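Long-range contact in phytoene synthase (Enterococcus hirae, PDB 5IYS), which probably joins two prenyl diphosphates head to head, as squalene and phytoene synthases do, and binds magnesium and a farnesyl thiodiphosphate inhibitor: residues S29-K41 with T235-Y249. Numbering follows the deposited sequence.
Sequences SFYLAFSQLPKRK and TEDCRQALASAAFIY. With FPS (S-[(2E,6E)-3,7,11-trimethyldodeca-2,6,10-trienyl] trihydrogen thiodiphosphate), chain G.
The amide of Gln36 lies across the side of helix 236-258 and is gripped at both ends. Its NE2 gives one hydrogen to Ser244 OG (3.0 Å, nearly straight at 173°) and the other to Ala33 O of its own segment, each acceptor close to the amide plane; its OE1 accepts from Gln240 NE2 at 3.1 Å, the donor tilted out of the carbonyl plane. Gln240, bent at chi2, meets the extended Gln36 with the amide planes 77° apart. Ser244 OG in turn donates to Gln240 O, and Gln240 NE2 also binds Leu279 O of helix 272-287, so the flip of both amides is fixed.

Beside this network helix segments 29-34 and 236-249 run roughly antiparallel, their axes 8.1 Å apart at closest approach, spaced by small residues: Ala33 CB sits 3.8 Å from Ala245 CB, and Ala241 CB presses against Ala33 O and Leu37 CG. Ala245 CB also reaches the edge of the Phe30 ring and touches Phe34 CE2. At the loop end Lys41 stretches alongside Cys238 SG; Lys41 NZ makes a long salt bridge of 3.9 Å with Asp237 OD1, and a water joins Lys41 NZ to Asp237 OD2. Another water bridges Gln36 O and Asp237 O.

At the other end the rings of Phe30 and Tyr249 are almost parallel (7°) but slid apart, meeting through CZ and CD1. Phe30 offers CE2 to C2 of the farnesyl chain at 3.4 Å, and Tyr249 OH donates to diphosphate O2B at 2.8 Å while also bonded to Asn169, a residue recorded as binding magnesium in this protein. With Leu242 CD1 against C15, this antiparallel helix pair forms one wall of the prenyl diphosphate pocket in the all-helical squalene/phytoene synthase fold.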
loop_
_atom_site.group_PDB
_atom_site.type_symbol
_atom_site.label_atom_id
_atom_site.label_comp_id
_atom_site.label_asym_id
_atom_site.label_seq_id
_atom_site.Cartn_x
_atom_site.Cartn_y
_atom_site.Cartn_z
ATOM N N SER A 29 -7.836 6.817 -5.245
ATOM C CA SER A 29 -7.471 7.253 -3.888
ATOM C C SER A 29 -6.051 7.794 -3.753
ATOM O O SER A 29 -5.840 8.861 -3.200
ATOM C CB SER A 29 -7.613 6.114 -2.879
ATOM O OG SER A 29 -8.975 5.823 -2.583
ATOM N N PHE A 30 -5.065 6.996 -4.141
ATOM C CA PHE A 30 -3.669 7.406 -3.962
ATOM C C PHE A 30 -3.310 8.493 -4.960
ATOM O O PHE A 30 -2.500 9.357 -4.669
ATOM C CB PHE A 30 -2.748 6.187 -4.080
ATOM C CG PHE A 30 -2.752 5.303 -2.854
ATOM C CD1 PHE A 30 -2.766 5.854 -1.584
ATOM C CD2 PHE A 30 -2.709 3.922 -2.969
ATOM C CE1 PHE A 30 -2.773 5.031 -0.446
ATOM C CE2 PHE A 30 -2.679 3.096 -1.843
ATOM C CZ PHE A 30 -2.717 3.655 -0.575
ATOM N N TYR A 31 -3.940 8.492 -6.133
ATOM C CA TYR A 31 -3.735 9.589 -7.070
ATOM C C TYR A 31 -4.246 10.888 -6.486
ATOM O O TYR A 31 -3.550 11.888 -6.546
ATOM C CB TYR A 31 -4.448 9.349 -8.428
ATOM C CG TYR A 31 -4.166 10.424 -9.449
ATOM C CD1 TYR A 31 -2.864 10.829 -9.719
ATOM C CD2 TYR A 31 -5.182 10.932 -10.266
ATOM C CE1 TYR A 31 -2.584 11.811 -10.638
ATOM C CE2 TYR A 31 -4.905 11.893 -11.231
ATOM C CZ TYR A 31 -3.604 12.306 -11.433
ATOM O OH TYR A 31 -3.324 13.263 -12.391
ATOM N N LEU A 32 -5.461 10.881 -5.934
ATOM C CA LEU A 32 -6.008 12.098 -5.323
ATOM C C LEU A 32 -5.123 12.542 -4.150
ATOM O O LEU A 32 -4.695 13.702 -4.082
ATOM C CB LEU A 32 -7.401 11.797 -4.773
ATOM C CG LEU A 32 -8.055 12.958 -4.005
ATOM C CD1 LEU A 32 -8.070 14.165 -4.933
ATOM C CD2 LEU A 32 -9.479 12.551 -3.626
ATOM N N ALA A 33 -4.796 11.607 -3.258
ATOM C CA ALA A 33 -4.027 11.961 -2.068
ATOM C C ALA A 33 -2.651 12.504 -2.470
ATOM O O ALA A 33 -2.288 13.624 -2.098
ATOM C CB ALA A 33 -3.885 10.757 -1.175
ATOM N N PHE A 34 -1.905 11.765 -3.292
ATOM C CA PHE A 34 -0.530 12.163 -3.585
ATOM C C PHE A 34 -0.389 13.290 -4.564
ATOM O O PHE A 34 0.667 13.893 -4.671
ATOM C CB PHE A 34 0.364 10.961 -3.930
ATOM C CG PHE A 34 0.700 10.109 -2.726
ATOM C CD1 PHE A 34 1.451 10.638 -1.693
ATOM C CD2 PHE A 34 0.122 8.858 -2.553
ATOM C CE1 PHE A 34 1.724 9.876 -0.549
ATOM C CE2 PHE A 34 0.416 8.069 -1.434
ATOM C CZ PHE A 34 1.230 8.571 -0.434
ATOM N N SER A 35 -1.466 13.599 -5.280
ATOM C CA SER A 35 -1.478 14.723 -6.195
ATOM C C SER A 35 -1.401 16.051 -5.453
ATOM O O SER A 35 -1.084 17.076 -6.055
ATOM C CB SER A 35 -2.732 14.674 -7.077
ATOM O OG SER A 35 -3.850 15.097 -6.320
ATOM N N GLN A 36 -1.548 16.010 -4.136
ATOM C CA GLN A 36 -1.376 17.211 -3.313
ATOM C C GLN A 36 0.085 17.573 -3.041
ATOM O O GLN A 36 0.348 18.630 -2.476
ATOM C CB GLN A 36 -2.100 17.038 -1.983
ATOM C CG GLN A 36 -3.615 16.929 -2.181
ATOM C CD GLN A 36 -4.331 16.572 -0.895
ATOM O OE1 GLN A 36 -4.958 17.412 -0.238
ATOM N NE2 GLN A 36 -4.132 15.337 -0.466
ATOM N N LEU A 37 1.005 16.668 -3.368
ATOM C CA LEU A 37 2.439 16.958 -3.308
ATOM C C LEU A 37 2.814 17.972 -4.361
ATOM O O LEU A 37 2.177 18.051 -5.421
ATOM C CB LEU A 37 3.229 15.675 -3.585
ATOM C CG LEU A 37 3.131 14.593 -2.523
ATOM C CD1 LEU A 37 3.829 13.286 -3.012
ATOM C CD2 LEU A 37 3.769 15.190 -1.261
ATOM N N PRO A 38 3.902 18.706 -4.119
ATOM C CA PRO A 38 4.482 19.470 -5.220
ATOM C C PRO A 38 4.742 18.522 -6.393
ATOM O O PRO A 38 5.077 17.355 -6.166
ATOM C CB PRO A 38 5.828 19.921 -4.656
ATOM C CG PRO A 38 5.674 19.866 -3.147
ATOM C CD PRO A 38 4.767 18.682 -2.919
ATOM N N LYS A 39 4.728 19.072 -7.602
ATOM C CA LYS A 39 4.608 18.300 -8.833
ATOM C C LYS A 39 5.704 17.240 -8.958
ATOM O O LYS A 39 5.398 16.104 -9.253
ATOM C CB LYS A 39 4.660 19.228 -10.060
ATOM C CG LYS A 39 4.438 18.512 -11.395
ATOM C CD LYS A 39 4.149 19.468 -12.565
ATOM C CE LYS A 39 3.981 18.689 -13.886
ATOM N NZ LYS A 39 4.258 19.448 -15.161
ATOM N N ARG A 40 6.974 17.614 -8.781
ATOM C CA ARG A 40 8.064 16.669 -8.988
ATOM C C ARG A 40 8.097 15.527 -7.987
ATOM O O ARG A 40 8.429 14.387 -8.351
ATOM C CB ARG A 40 9.418 17.364 -9.102
ATOM C CG ARG A 40 9.473 18.251 -10.336
ATOM C CD ARG A 40 10.607 19.282 -10.331
ATOM N NE ARG A 40 10.372 20.150 -11.477
ATOM C CZ ARG A 40 11.194 20.292 -12.516
ATOM N NH1 ARG A 40 12.443 19.824 -12.489
ATOM N NH2 ARG A 40 10.744 20.927 -13.586
ATOM N N LYS A 41 7.722 15.825 -6.745
ATOM C CA LYS A 41 7.559 14.763 -5.750
ATOM C C LYS A 41 6.367 13.885 -6.071
ATOM O O LYS A 41 6.452 12.654 -6.018
ATOM C CB LYS A 41 7.461 15.352 -4.332
ATOM C CG LYS A 41 8.837 15.731 -3.790
ATOM C CD LYS A 41 8.739 16.330 -2.393
ATOM C CE LYS A 41 10.106 16.324 -1.696
ATOM N NZ LYS A 41 9.961 17.079 -0.401
ATOM N N THR A 235 8.449 16.353 5.786
ATOM C CA THR A 235 8.541 17.695 5.191
ATOM C C THR A 235 7.169 18.384 5.098
ATOM O O THR A 235 6.161 17.748 4.803
ATOM C CB THR A 235 9.191 17.628 3.806
ATOM O OG1 THR A 235 10.460 16.993 3.933
ATOM C CG2 THR A 235 9.410 19.034 3.250
ATOM N N GLU A 236 7.104 19.642 5.510
ATOM C CA GLU A 236 5.812 20.309 5.703
ATOM C C GLU A 236 4.909 20.202 4.468
ATOM O O GLU A 236 3.764 19.724 4.564
ATOM C CB GLU A 236 5.987 21.784 6.046
ATOM C CG GLU A 236 4.643 22.482 6.199
ATOM C CD GLU A 236 4.799 23.947 6.552
ATOM O OE1 GLU A 236 5.803 24.270 7.228
ATOM O OE2 GLU A 236 3.975 24.772 6.086
ATOM N N ASP A 237 5.468 20.511 3.308
ATOM C CA ASP A 237 4.706 20.404 2.038
ATOM C C ASP A 237 4.290 18.998 1.587
ATOM O O ASP A 237 3.544 18.842 0.600
ATOM C CB ASP A 237 5.399 21.177 0.902
ATOM C CG ASP A 237 6.714 20.551 0.424
ATOM O OD1 ASP A 237 7.071 19.388 0.725
ATOM O OD2 ASP A 237 7.376 21.222 -0.395
ATOM N N CYS A 238 4.714 17.979 2.343
ATOM C CA CYS A 238 4.338 16.581 2.072
ATOM C C CYS A 238 3.301 16.040 3.044
ATOM O O CYS A 238 2.809 14.926 2.890
ATOM C CB CYS A 238 5.562 15.661 2.088
ATOM S SG CYS A 238 6.769 16.055 0.790
ATOM N N ARG A 239 3.028 16.772 4.123
ATOM C CA ARG A 239 2.129 16.250 5.132
ATOM C C ARG A 239 0.683 16.045 4.700
ATOM O O ARG A 239 0.058 15.078 5.101
ATOM C CB ARG A 239 2.151 17.173 6.353
ATOM C CG ARG A 239 3.489 17.106 7.055
ATOM C CD ARG A 239 3.429 17.987 8.326
ATOM N NE ARG A 239 4.790 18.192 8.783
ATOM C CZ ARG A 239 5.202 19.234 9.488
ATOM N NH1 ARG A 239 4.353 20.199 9.805
ATOM N NH2 ARG A 239 6.459 19.262 9.915
ATOM N N GLN A 240 0.097 17.038 4.045
ATOM C CA GLN A 240 -1.308 16.961 3.627
ATOM C C GLN A 240 -1.520 15.738 2.731
ATOM O O GLN A 240 -2.466 14.964 2.928
ATOM C CB GLN A 240 -1.645 18.251 2.864
ATOM C CG GLN A 240 -3.042 18.342 2.255
ATOM C CD GLN A 240 -4.164 18.215 3.262
ATOM O OE1 GLN A 240 -4.082 18.733 4.390
ATOM N NE2 GLN A 240 -5.273 17.644 2.815
ATOM N N ALA A 241 -0.591 15.500 1.816
ATOM C CA ALA A 241 -0.727 14.340 0.890
ATOM C C ALA A 241 -0.602 13.012 1.637
ATOM O O ALA A 241 -1.418 12.099 1.451
ATOM C CB ALA A 241 0.325 14.443 -0.236
ATOM N N LEU A 242 0.375 12.904 2.538
ATOM C CA LEU A 242 0.566 11.628 3.195
ATOM C C LEU A 242 -0.572 11.317 4.167
ATOM O O LEU A 242 -1.059 10.198 4.248
ATOM C CB LEU A 242 1.905 11.648 3.950
ATOM C CG LEU A 242 2.160 10.426 4.832
ATOM C CD1 LEU A 242 2.288 9.152 4.053
ATOM C CD2 LEU A 242 3.408 10.673 5.712
ATOM N N ALA A 243 -0.939 12.281 5.014
ATOM C CA ALA A 243 -2.104 12.100 5.867
ATOM C C ALA A 243 -3.394 11.814 5.106
ATOM O O ALA A 243 -4.202 10.956 5.500
ATOM C CB ALA A 243 -2.252 13.337 6.783
ATOM N N SER A 244 -3.607 12.513 3.989
ATOM C CA SER A 244 -4.742 12.190 3.108
ATOM C C SER A 244 -4.755 10.723 2.685
ATOM O O SER A 244 -5.790 10.029 2.780
ATOM C CB SER A 244 -4.777 13.093 1.861
ATOM O OG SER A 244 -4.984 14.426 2.268
ATOM N N ALA A 245 -3.615 10.235 2.212
ATOM C CA ALA A 245 -3.570 8.833 1.807
ATOM C C ALA A 245 -3.981 7.929 2.974
ATOM O O ALA A 245 -4.767 6.986 2.801
ATOM C CB ALA A 245 -2.195 8.445 1.269
ATOM N N ALA A 246 -3.439 8.204 4.162
ATOM C CA ALA A 246 -3.751 7.416 5.331
ATOM C C ALA A 246 -5.259 7.482 5.663
ATOM O O ALA A 246 -5.845 6.453 5.990
ATOM C CB ALA A 246 -2.870 7.881 6.541
ATOM N N PHE A 247 -5.821 8.696 5.773
ATOM C CA PHE A 247 -7.216 8.847 6.208
ATOM C C PHE A 247 -8.174 8.249 5.181
ATOM O O PHE A 247 -9.129 7.533 5.530
ATOM C CB PHE A 247 -7.571 10.324 6.386
ATOM C CG PHE A 247 -7.238 10.889 7.751
ATOM C CD1 PHE A 247 -5.937 10.900 8.217
ATOM C CD2 PHE A 247 -8.195 11.640 8.437
ATOM C CE1 PHE A 247 -5.604 11.529 9.443
ATOM C CE2 PHE A 247 -7.881 12.291 9.625
ATOM C CZ PHE A 247 -6.583 12.216 10.139
ATOM N N ILE A 248 -7.886 8.483 3.906
ATOM C CA ILE A 248 -8.731 7.867 2.873
ATOM C C ILE A 248 -8.687 6.339 2.945
ATOM O O ILE A 248 -9.729 5.686 2.832
ATOM C CB ILE A 248 -8.419 8.429 1.471
ATOM C CG1 ILE A 248 -8.900 9.881 1.431
ATOM C CG2 ILE A 248 -9.069 7.628 0.333
ATOM C CD1 ILE A 248 -8.167 10.748 0.405
ATOM N N TYR A 249 -7.491 5.756 3.063
ATOM C CA TYR A 249 -7.418 4.302 3.096
ATOM C C TYR A 249 -8.114 3.744 4.352
ATOM O O TYR A 249 -8.883 2.788 4.251
ATOM C CB TYR A 249 -5.978 3.798 2.951
ATOM C CG TYR A 249 -5.934 2.532 2.142
ATOM C CD1 TYR A 249 -6.136 2.563 0.768
ATOM C CD2 TYR A 249 -5.814 1.300 2.770
ATOM C CE1 TYR A 249 -6.086 1.412 0.018
ATOM C CE2 TYR A 249 -5.768 0.119 2.033
ATOM C CZ TYR A 249 -5.925 0.192 0.666
ATOM O OH TYR A 249 -5.921 -0.955 -0.069
HETATM C C1 FPS G . -3.200 -0.481 -1.976
HETATM S S1 FPS G . -2.635 -0.259 -3.621
HETATM C C2 FPS G . -1.958 -0.173 -1.160
HETATM C C3 FPS G . -1.630 -0.790 -0.012
HETATM C C4 FPS G . -2.520 -1.844 0.576
HETATM C C5 FPS G . -0.368 -0.421 0.744
HETATM C C6 FPS G . 0.483 0.668 0.092
HETATM C C7 FPS G . 1.463 1.194 1.122
HETATM C C8 FPS G . 1.818 2.490 1.180
HETATM C C10 FPS G . 2.897 2.870 2.170
HETATM C C9 FPS G . 1.245 3.545 0.263
HETATM C C11 FPS G . 2.369 3.976 3.087
HETATM C C12 FPS G . 3.477 4.515 3.978
HETATM C C13 FPS G . 4.237 5.596 3.692
HETATM C C14 FPS G . 5.286 6.055 4.672
HETATM C C15 FPS G . 4.050 6.393 2.426
HETATM P PA FPS G . -4.203 0.039 -4.930
HETATM O O1A FPS G . -3.784 0.816 -6.099
HETATM O O2A FPS G . -4.455 -1.471 -5.455
HETATM O O3A FPS G . -5.579 0.508 -4.270
HETATM P PB FPS G . -6.548 -0.681 -3.732
HETATM O O1B FPS G . -7.567 -1.046 -4.775
HETATM O O2B FPS G . -7.097 -0.116 -2.444
HETATM O O3B FPS G . -5.814 -1.963 -3.405
HETATM O O HOH W 1 -10.298 4.156 -0.160
HETATM O O HOH W 2 1.315 17.653 0.639
HETATM O O HOH W 3 2.151 20.670 -1.223
HETATM O O HOH W 4 9.669 20.278 -0.757
#